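Local structure of SusD homolog (Bacteroides thetaiotaomicron VPI-5482, 3IV0) at residues E23-S28 with N103-E108; F123-I128 with Q174-D179. The protein probably binds glycans at the outer membrane as a SusD-family lipoprotein, although its own substrate is not known. All coordinates share one frame; numbering follows the deposited sequence.

Contact 1: residues E23-S28 with N103-E108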
loop_
_atom_site.group_PDB
_atom_site.type_symbol
_atom_site.label_atom_id
_atom_site.label_comp_id
_atom_site.label_asym_id
_atom_site.label_seq_id
_atom_site.Cartn_x
_atom_site.Cartn_y
_atom_site.Cartn_z
ATOM N N GLU A 23 15.758 -5.431 19.689
ATOM C CA GLU A 23 15.726 -4.945 18.324
ATOM C C GLU A 23 15.564 -6.078 17.327
ATOM O O GLU A 23 14.825 -5.921 16.364
ATOM C CB GLU A 23 16.931 -4.078 17.996
ATOM C CG GLU A 23 16.800 -3.324 16.661
ATOM C CD GLU A 23 17.740 -2.137 16.550
ATOM O OE1 GLU A 23 18.857 -2.210 17.129
ATOM O OE2 GLU A 23 17.380 -1.128 15.892
ATOM N N ALA A 24 16.234 -7.214 17.515
ATOM C CA ALA A 24 16.033 -8.374 16.659
ATOM C C ALA A 24 14.592 -8.836 16.691
ATOM O O ALA A 24 14.027 -9.208 15.638
ATOM C CB ALA A 24 17.023 -9.528 17.030
ATOM N N PHE A 25 13.981 -8.821 17.862
ATOM C CA PHE A 25 12.595 -9.203 17.968
ATOM C C PHE A 25 11.711 -8.218 17.188
ATOM O O PHE A 25 10.843 -8.642 16.439
ATOM C CB PHE A 25 12.174 -9.315 19.424
ATOM C CG PHE A 25 10.849 -9.978 19.612
ATOM C CD1 PHE A 25 9.694 -9.248 19.520
ATOM C CD2 PHE A 25 10.749 -11.342 19.816
ATOM C CE1 PHE A 25 8.485 -9.843 19.673
ATOM C CE2 PHE A 25 9.518 -11.944 19.984
ATOM C CZ PHE A 25 8.377 -11.186 19.888
ATOM N N LEU A 26 11.946 -6.924 17.354
ATOM C CA LEU A 26 11.231 -5.913 16.561
ATOM C C LEU A 26 11.414 -6.171 15.072
ATOM O O LEU A 26 10.442 -6.146 14.300
ATOM C CB LEU A 26 11.686 -4.539 16.975
ATOM C CG LEU A 26 11.150 -3.385 16.118
ATOM C CD1 LEU A 26 9.620 -3.325 16.250
ATOM C CD2 LEU A 26 11.809 -2.066 16.510
ATOM N N LEU A 27 12.622 -6.478 14.632
ATOM C CA LEU A 27 12.819 -6.678 13.237
ATOM C C LEU A 27 12.078 -7.920 12.716
ATOM O O LEU A 27 11.745 -7.964 11.549
ATOM C CB LEU A 27 14.313 -6.717 12.890
ATOM C CG LEU A 27 14.989 -5.352 12.888
ATOM C CD1 LEU A 27 16.499 -5.576 12.824
ATOM C CD2 LEU A 27 14.557 -4.506 11.715
ATOM N N SER A 28 11.802 -8.907 13.569
ATOM C CA SER A 28 11.040 -10.068 13.162
ATOM C C SER A 28 9.576 -9.672 12.873
ATOM O O SER A 28 8.906 -10.370 12.134
ATOM C CB SER A 28 11.109 -11.178 14.229
ATOM O OG SER A 28 10.250 -10.946 15.328
ATOM N N ASN A 103 2.267 -7.383 20.006
ATOM C CA ASN A 103 1.638 -7.474 21.323
ATOM C C ASN A 103 2.627 -7.968 22.374
ATOM O O ASN A 103 2.671 -7.440 23.500
ATOM C CB ASN A 103 0.404 -8.376 21.268
ATOM C CG ASN A 103 -0.752 -7.782 20.451
ATOM O OD1 ASN A 103 -0.807 -6.580 20.212
ATOM N ND2 ASN A 103 -1.688 -8.621 20.071
ATOM N N ILE A 104 3.414 -8.979 22.021
ATOM C CA ILE A 104 4.429 -9.507 22.921
ATOM C C ILE A 104 5.468 -8.467 23.253
ATOM O O ILE A 104 5.785 -8.248 24.417
ATOM C CB ILE A 104 5.068 -10.780 22.361
ATOM C CG1 ILE A 104 4.059 -11.931 22.372
ATOM C CG2 ILE A 104 6.360 -11.137 23.148
ATOM C CD1 ILE A 104 4.401 -13.090 21.513
ATOM N N LEU A 105 6.042 -7.823 22.253
ATOM C CA LEU A 105 7.053 -6.800 22.531
ATOM C C LEU A 105 6.484 -5.742 23.468
ATOM O O LEU A 105 7.143 -5.307 24.431
ATOM C CB LEU A 105 7.569 -6.171 21.218
ATOM C CG LEU A 105 8.655 -5.097 21.379
ATOM C CD1 LEU A 105 9.577 -4.989 20.158
ATOM C CD2 LEU A 105 8.075 -3.725 21.634
ATOM N N LEU A 106 5.271 -5.291 23.213
ATOM C CA LEU A 106 4.715 -4.216 24.023
ATOM C C LEU A 106 4.516 -4.689 25.482
ATOM O O LEU A 106 4.680 -3.898 26.418
ATOM C CB LEU A 106 3.416 -3.677 23.408
ATOM C CG LEU A 106 3.649 -2.928 22.095
ATOM C CD1 LEU A 106 2.323 -2.790 21.338
ATOM C CD2 LEU A 106 4.298 -1.571 22.377
ATOM N N ALA A 107 4.182 -5.956 25.665
ATOM C CA ALA A 107 3.947 -6.528 27.002
ATOM C C ALA A 107 5.239 -6.829 27.740
ATOM O O ALA A 107 5.225 -6.897 29.005
ATOM C CB ALA A 107 3.134 -7.799 26.856
ATOM N N GLU A 108 6.340 -7.078 27.034
ATOM C CA GLU A 108 7.549 -7.617 27.671
ATOM C C GLU A 108 8.744 -6.684 27.678
ATOM O O GLU A 108 9.654 -6.874 28.491
ATOM C CB GLU A 108 7.958 -8.923 27.008
ATOM C CG GLU A 108 6.935 -10.043 26.984
ATOM C CD GLU A 108 6.536 -10.526 28.366
ATOM O OE1 GLU A 108 7.315 -10.316 29.312
ATOM O OE2 GLU A 108 5.430 -11.068 28.507
#
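F25 and L26, one after the other on helix 19-39, reach across to I104 and L105 on helix 93-108. The phenyl ring leads with its far carbon: F25 CZ stands 3.8 Å from I104 CG2, and the two side chains cross at about a right angle. Beside it, F25 CE1 is 4.1 Å from L105 CB, with the leucine running past the ring in the opposite direction. L26 adds a third apolar touch, through its CB, 3.8 Å from L105 CD1, so L105 meets both residues, F25 with its CB and L26 with its CD1.

Torsions account for the reach. With CG swung opposite the backbone N (chi1 -168°), F25 sends its ring over toward the other helix, and a similar turn in L105 (chi1 -179°) carries CD1 to L26. The axes of the two segments run close to antiparallel, at 154°, with a closest approach of 10.5 Å, a spacing that side chains of this size bridge.

Further out, W14 packs against the F25 ring edge-to-face, while L26 also rests on F123 and E126 of helix 117-142. Within helix 19-39, S28 OG donates to F25 O at 2.6 Å, in the carbonyl plane and on a lone pair. Replacing F25 with an alanine would probably open a gap over I104 and L105 and deprive W14 of this edge-to-face partner. The polar ends, such as E23 with R199 and N103 with R131, find their bonds elsewhere, so the side chains that meet here are apolar, and burial of carbon rather than polar pairing joins the two segments.

Contact 2: residues F123-I128 with Q174-D179. With EDO (1,2-ethanediol), chain E.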
loop_
_atom_site.group_PDB
_atom_site.type_symbol
_atom_site.label_atom_id
_atom_site.label_comp_id
_atom_site.label_asym_id
_atom_site.label_seq_id
_atom_site.Cartn_x
_atom_site.Cartn_y
_atom_site.Cartn_z
ATOM N N PHE A 123 11.187 1.485 20.057
ATOM C CA PHE A 123 10.800 0.149 19.644
ATOM C C PHE A 123 9.324 -0.071 19.939
ATOM O O PHE A 123 8.614 -0.746 19.186
ATOM C CB PHE A 123 11.692 -0.916 20.300
ATOM C CG PHE A 123 13.167 -0.839 19.919
ATOM C CD1 PHE A 123 13.626 -0.044 18.896
ATOM C CD2 PHE A 123 14.085 -1.639 20.600
ATOM C CE1 PHE A 123 14.984 -0.010 18.579
ATOM C CE2 PHE A 123 15.444 -1.603 20.286
ATOM C CZ PHE A 123 15.891 -0.805 19.298
ATOM N N LYS A 124 8.846 0.485 21.045
ATOM C CA LYS A 124 7.434 0.405 21.353
ATOM C C LYS A 124 6.667 1.136 20.262
ATOM O O LYS A 124 5.639 0.627 19.780
ATOM C CB LYS A 124 7.117 1.028 22.709
ATOM C CG LYS A 124 7.571 0.204 23.913
ATOM C CD LYS A 124 7.229 0.975 25.213
ATOM C CE LYS A 124 7.668 0.269 26.457
ATOM N NZ LYS A 124 7.534 1.245 27.605
ATOM N N ALA A 125 7.083 2.351 19.911
ATOM C CA ALA A 125 6.391 3.135 18.868
ATOM C C ALA A 125 6.374 2.394 17.541
ATOM O O ALA A 125 5.324 2.356 16.850
ATOM C CB ALA A 125 7.042 4.471 18.697
ATOM N N GLU A 126 7.486 1.781 17.162
ATOM C CA GLU A 126 7.533 1.011 15.951
ATOM C C GLU A 126 6.631 -0.202 15.976
ATOM O O GLU A 126 5.950 -0.517 14.976
ATOM C CB GLU A 126 8.975 0.563 15.664
ATOM C CG GLU A 126 9.922 1.656 15.326
ATOM C CD GLU A 126 11.258 1.111 14.931
ATOM O OE1 GLU A 126 11.333 0.412 13.914
ATOM O OE2 GLU A 126 12.257 1.338 15.642
ATOM N N ALA A 127 6.543 -0.870 17.118
ATOM C CA ALA A 127 5.676 -2.015 17.248
ATOM C C ALA A 127 4.208 -1.589 17.159
ATOM O O ALA A 127 3.403 -2.298 16.527
ATOM C CB ALA A 127 5.944 -2.742 18.603
ATOM N N ILE A 128 3.845 -0.476 17.785
ATOM C CA ILE A 128 2.474 0.030 17.660
ATOM C C ILE A 128 2.185 0.389 16.209
ATOM O O ILE A 128 1.100 0.066 15.691
ATOM C CB ILE A 128 2.270 1.236 18.546
ATOM C CG1 ILE A 128 2.282 0.796 20.008
ATOM C CG2 ILE A 128 0.925 1.949 18.221
ATOM C CD1 ILE A 128 2.583 1.932 21.005
ATOM N N GLN A 174 -2.222 8.125 17.309
ATOM C CA GLN A 174 -2.205 9.540 17.664
ATOM C C GLN A 174 -1.147 9.927 18.718
ATOM O O GLN A 174 -0.435 10.908 18.523
ATOM C CB GLN A 174 -3.603 10.017 18.072
ATOM C CG GLN A 174 -3.720 11.502 18.297
ATOM C CD GLN A 174 -3.658 12.274 17.053
ATOM O OE1 GLN A 174 -4.491 12.110 16.158
ATOM N NE2 GLN A 174 -2.686 13.164 16.968
ATOM N N PRO A 175 -1.048 9.178 19.833
ATOM C CA PRO A 175 -0.035 9.520 20.839
ATOM C C PRO A 175 1.396 9.484 20.325
ATOM O O PRO A 175 2.249 10.188 20.838
ATOM C CB PRO A 175 -0.238 8.452 21.899
ATOM C CG PRO A 175 -1.627 8.022 21.746
ATOM C CD PRO A 175 -1.873 8.045 20.275
ATOM N N LEU A 176 1.663 8.690 19.302
ATOM C CA LEU A 176 3.003 8.662 18.738
ATOM C C LEU A 176 3.392 10.022 18.176
ATOM O O LEU A 176 4.573 10.371 18.138
ATOM C CB LEU A 176 3.133 7.561 17.679
ATOM C CG LEU A 176 2.739 6.122 18.056
ATOM C CD1 LEU A 176 3.024 5.150 16.908
ATOM C CD2 LEU A 176 3.418 5.649 19.365
ATOM N N LEU A 177 2.418 10.789 17.710
ATOM C CA LEU A 177 2.660 12.134 17.257
ATOM C C LEU A 177 2.636 13.077 18.467
ATOM O O LEU A 177 3.583 13.842 18.685
ATOM C CB LEU A 177 1.616 12.550 16.227
ATOM C CG LEU A 177 1.534 11.753 14.931
ATOM C CD1 LEU A 177 0.509 12.405 14.029
ATOM C CD2 LEU A 177 2.904 11.556 14.259
ATOM N N ASP A 178 1.576 13.007 19.277
ATOM C CA ASP A 178 1.306 14.028 20.285
ATOM C C ASP A 178 2.296 13.979 21.435
ATOM O O ASP A 178 2.674 15.032 21.958
ATOM C CB ASP A 178 -0.082 13.859 20.901
ATOM C CG ASP A 178 -1.204 14.168 19.955
ATOM O OD1 ASP A 178 -0.981 14.682 18.842
ATOM O OD2 ASP A 178 -2.354 13.909 20.379
ATOM N N ASP A 179 2.717 12.779 21.819
ATOM C CA ASP A 179 3.642 12.600 22.964
ATOM C C ASP A 179 5.078 12.893 22.553
ATOM O O ASP A 179 5.983 12.823 23.387
ATOM C CB ASP A 179 3.663 11.164 23.476
ATOM C CG ASP A 179 2.362 10.701 24.057
ATOM O OD1 ASP A 179 1.454 11.533 24.235
ATOM O OD2 ASP A 179 2.272 9.480 24.339
HETATM C C1 EDO E . -3.828 15.201 13.793
HETATM O O1 EDO E . -3.028 14.593 14.806
HETATM C C2 EDO E . -5.135 14.432 13.622
HETATM O O2 EDO E . -4.872 13.050 13.816
#
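A125 offers L176 a flat peptide carbonyl as well as a methyl: L176 CD1 sits 3.6 Å from A125 O, a van der Waals touch, while the other branch, CD2, lies 3.9 Å from A125 CB. The second flat group is the Q174 amide, at the start of the 174-179 segment, and it is bound by polar partners. A 1,2-ethanediol, probably left from the crystallisation liquor, spans it: its O2 donates to Q174 OE1 at 2.6 Å, and Q174 NE2 donates to its O1, also at 2.6 Å and fairly straight at 160°. The same NE2 gives a more bent bond to D178 OD1 at 3.0 Å, one turn further along; the aspartate oxygen lies 16° out of the amide plane and is itself met from above its carboxylate plane. The D178 bond is consistent with NE2 being the end that faces the aspartate, and together the three bonds hold the amide. A bend at chi2 in Q174 turns the group forward along the helix, toward D178.

The setting is the helical framework of the SusD family, whose sequence falls in the TPR clan. Here the short helix 174-178 lays one leucine against the long helix 117-142. L176 carries the whole meeting, since both of its methyls are used: CD1 also has I128 CG2 at 4.0 Å, and CD2 has I128 CD1 at 4.1 Å. The I128 side chain crosses the leucine at a slant, its CG2 opposite the backbone N so that this methyl faces L176. A125, being small, lets the backbones come close, 6.5 Å between A125 CA and L176 CA.

Around this, L186 covers A125 as well, I128 also packs on L106 of helix 93-108, and L177 turns to the other neighbour, V205, I206 and M209 of helix 202-219.

Overall arrangement
The two contacts follow one another along the chain, contact 1 closing before contact 2 opens, and their centres are about 14 Å apart on the same side of the molecule's centre. Helix 117-142 connects them: it comes next in the chain after helix 93-108, supplies 123-128 to contact 2, and backs contact 1 through F123 and E126, which touch L26 and, in the case of F123, E23. L106, on helix 93-108, packs against the K124 carbonyl. Helix 117-142 is thus the shared element, touched by helices 19-39, 93-108 and 174-178, all within the N-terminal part of this SusD-family protein.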